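Local coordinates for dTDP-4-dehydrorhamnose 3,5-epimerase (Bacillus anthracis str. Ames, PDB 3RYK), which catalyses the epimerization of a dTDP-linked 4-keto sugar at ring carbons 3 and 5, a step in dTDP-L-rhamnose biosynthesis, at residues A35-P40 with Y125-D130. Residues are numbered along the deposited sequence; the frame is centred on the assembly and turned at random.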
loop_
_atom_site.group_PDB
_atom_site.type_symbol
_atom_site.label_atom_id
_atom_site.label_comp_id
_atom_site.label_asym_id
_atom_site.label_seq_id
_atom_site.Cartn_x
_atom_site.Cartn_y
_atom_site.Cartn_z
ATOM N N ALA A 35 -14.921 -4.495 14.462
ATOM C CA ALA A 35 -14.604 -3.538 13.380
ATOM C C ALA A 35 -13.892 -2.337 13.990
ATOM O O ALA A 35 -14.357 -1.784 14.964
ATOM C CB ALA A 35 -15.848 -3.106 12.629
ATOM N N LYS A 36 -12.791 -1.912 13.392
ATOM C CA LYS A 36 -12.013 -0.798 13.933
ATOM C C LYS A 36 -11.616 0.245 12.911
ATOM O O LYS A 36 -11.065 -0.094 11.871
ATOM C CB LYS A 36 -10.744 -1.382 14.577
ATOM C CG LYS A 36 -11.012 -2.304 15.770
ATOM C CD LYS A 36 -9.753 -3.044 16.209
ATOM C CE LYS A 36 -9.987 -3.965 17.401
ATOM N NZ LYS A 36 -10.356 -3.188 18.629
ATOM N N LEU A 37 -11.930 1.503 13.206
ATOM C CA LEU A 37 -11.575 2.629 12.342
ATOM C C LEU A 37 -10.262 3.073 12.968
ATOM O O LEU A 37 -10.230 3.403 14.148
ATOM C CB LEU A 37 -12.613 3.748 12.369
ATOM C CG LEU A 37 -12.313 4.935 11.451
ATOM C CD1 LEU A 37 -12.266 4.522 9.978
ATOM C CD2 LEU A 37 -13.377 6.005 11.665
ATOM N N LEU A 38 -9.191 3.078 12.180
ATOM C CA LEU A 38 -7.853 3.422 12.659
ATOM C C LEU A 38 -7.214 4.641 11.999
ATOM O O LEU A 38 -7.549 5.002 10.874
ATOM C CB LEU A 38 -6.942 2.232 12.349
ATOM C CG LEU A 38 -7.350 0.843 12.867
ATOM C CD1 LEU A 38 -6.367 -0.250 12.386
ATOM C CD2 LEU A 38 -7.461 0.852 14.370
ATOM N N GLU A 39 -6.275 5.271 12.711
ATOM C CA GLU A 39 -5.561 6.436 12.168
ATOM C C GLU A 39 -4.066 6.316 12.450
ATOM O O GLU A 39 -3.653 6.184 13.610
ATOM C CB GLU A 39 -6.063 7.765 12.723
ATOM C CG GLU A 39 -5.355 8.948 12.092
ATOM C CD GLU A 39 -5.804 10.307 12.607
ATOM O OE1 GLU A 39 -5.470 11.301 11.932
ATOM O OE2 GLU A 39 -6.477 10.401 13.657
ATOM N N PRO A 40 -3.247 6.393 11.390
ATOM C CA PRO A 40 -1.810 6.297 11.544
ATOM C C PRO A 40 -1.235 7.648 11.962
ATOM O O PRO A 40 -1.796 8.699 11.615
ATOM C CB PRO A 40 -1.349 5.980 10.124
ATOM C CG PRO A 40 -2.297 6.771 9.284
ATOM C CD PRO A 40 -3.616 6.635 9.982
ATOM N N TYR A 125 -18.489 4.708 6.717
ATOM C CA TYR A 125 -17.290 5.474 7.087
ATOM C C TYR A 125 -16.688 6.201 5.884
ATOM O O TYR A 125 -16.702 5.689 4.743
ATOM C CB TYR A 125 -16.189 4.516 7.527
ATOM C CG TYR A 125 -16.548 3.496 8.566
ATOM C CD1 TYR A 125 -16.262 3.700 9.907
ATOM C CD2 TYR A 125 -17.135 2.301 8.204
ATOM C CE1 TYR A 125 -16.556 2.741 10.860
ATOM C CE2 TYR A 125 -17.447 1.344 9.140
ATOM C CZ TYR A 125 -17.151 1.566 10.477
ATOM O OH TYR A 125 -17.453 0.598 11.408
ATOM N N ILE A 126 -16.135 7.384 6.134
ATOM C CA ILE A 126 -15.505 8.166 5.085
ATOM C C ILE A 126 -14.002 7.991 5.252
ATOM O O ILE A 126 -13.435 8.455 6.253
ATOM C CB ILE A 126 -15.897 9.672 5.108
ATOM C CG1 ILE A 126 -17.405 9.869 4.850
ATOM C CG2 ILE A 126 -15.094 10.441 4.090
ATOM C CD1 ILE A 126 -17.878 11.330 4.955
ATOM N N LEU A 127 -13.388 7.331 4.275
ATOM C CA LEU A 127 -11.971 7.060 4.227
ATOM C C LEU A 127 -11.434 7.891 3.058
ATOM O O LEU A 127 -11.997 7.896 1.947
ATOM C CB LEU A 127 -11.717 5.565 4.044
ATOM C CG LEU A 127 -12.396 4.651 5.081
ATOM C CD1 LEU A 127 -12.066 3.171 4.862
ATOM C CD2 LEU A 127 -12.015 5.077 6.494
ATOM N N SER A 128 -10.359 8.629 3.297
ATOM C CA SER A 128 -9.792 9.465 2.249
ATOM C C SER A 128 -8.269 9.580 2.266
ATOM O O SER A 128 -7.597 9.159 3.215
ATOM C CB SER A 128 -10.399 10.856 2.329
ATOM O OG SER A 128 -9.976 11.504 3.540
ATOM N N ALA A 129 -7.742 10.170 1.196
ATOM C CA ALA A 129 -6.324 10.361 1.050
ATOM C C ALA A 129 -5.902 11.381 2.091
ATOM O O ALA A 129 -4.826 11.252 2.662
ATOM C CB ALA A 129 -5.982 10.841 -0.351
ATOM N N ASP A 130 -6.757 12.363 2.354
ATOM C CA ASP A 130 -6.456 13.415 3.358
ATOM C C ASP A 130 -6.562 12.960 4.806
ATOM O O ASP A 130 -5.735 13.384 5.619
ATOM C CB ASP A 130 -7.270 14.684 3.088
ATOM C CG ASP A 130 -6.752 15.456 1.870
ATOM O OD1 ASP A 130 -5.739 16.201 2.008
ATOM O OD2 ASP A 130 -7.409 15.392 0.813
HETATM O O HOH W 1 -15.731 0.667 13.444
#
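Leu37 of strand 35-39 packs against both Tyr125 and Leu127, two residues apart on strand 125-128. Its CD1 does most of the touching: it lies 3.5 Å from CD2 of Leu127 and 4.1 Å from CD1 of the Tyr125 ring, which it meets obliquely. The other methyl, Leu37 CD2, is also 4.1 Å from Tyr125 CD1, so both methyls of the leucine rest against the same ring carbon. With CG of Leu37 turned opposite the backbone N (chi1 -178°), the two methyls are carried across to the second strand, and a branched, apolar side chain suits this buried position.

The Tyr125 ring is buried and packs on Leu37, while its long reach brings OH to 4.2 Å from CB of Ala35, whose small side chain admits the phenol end. A water 2.7 Å from Tyr125 OH gives the buried hydroxyl a polar partner and also donates a weak bond to Ala35 O, a bridge between strands that share no direct hydrogen bond.

The axes of segments 35-39 and 125-128 come within 9.8 Å, their N-to-C directions 36° apart, consistent with two sheets packed face to face in this jelly-roll-like fold. Leu37 pairs by backbone with Ile28 and Glu29 of strand 26-31, while Lys36 and Leu38 pair with strand 134-137, whose Leu135 touches Tyr125 and Leu127. Ile109 of strand 104-111 touches Ala35 and Tyr125, and Ile105 touches Leu127.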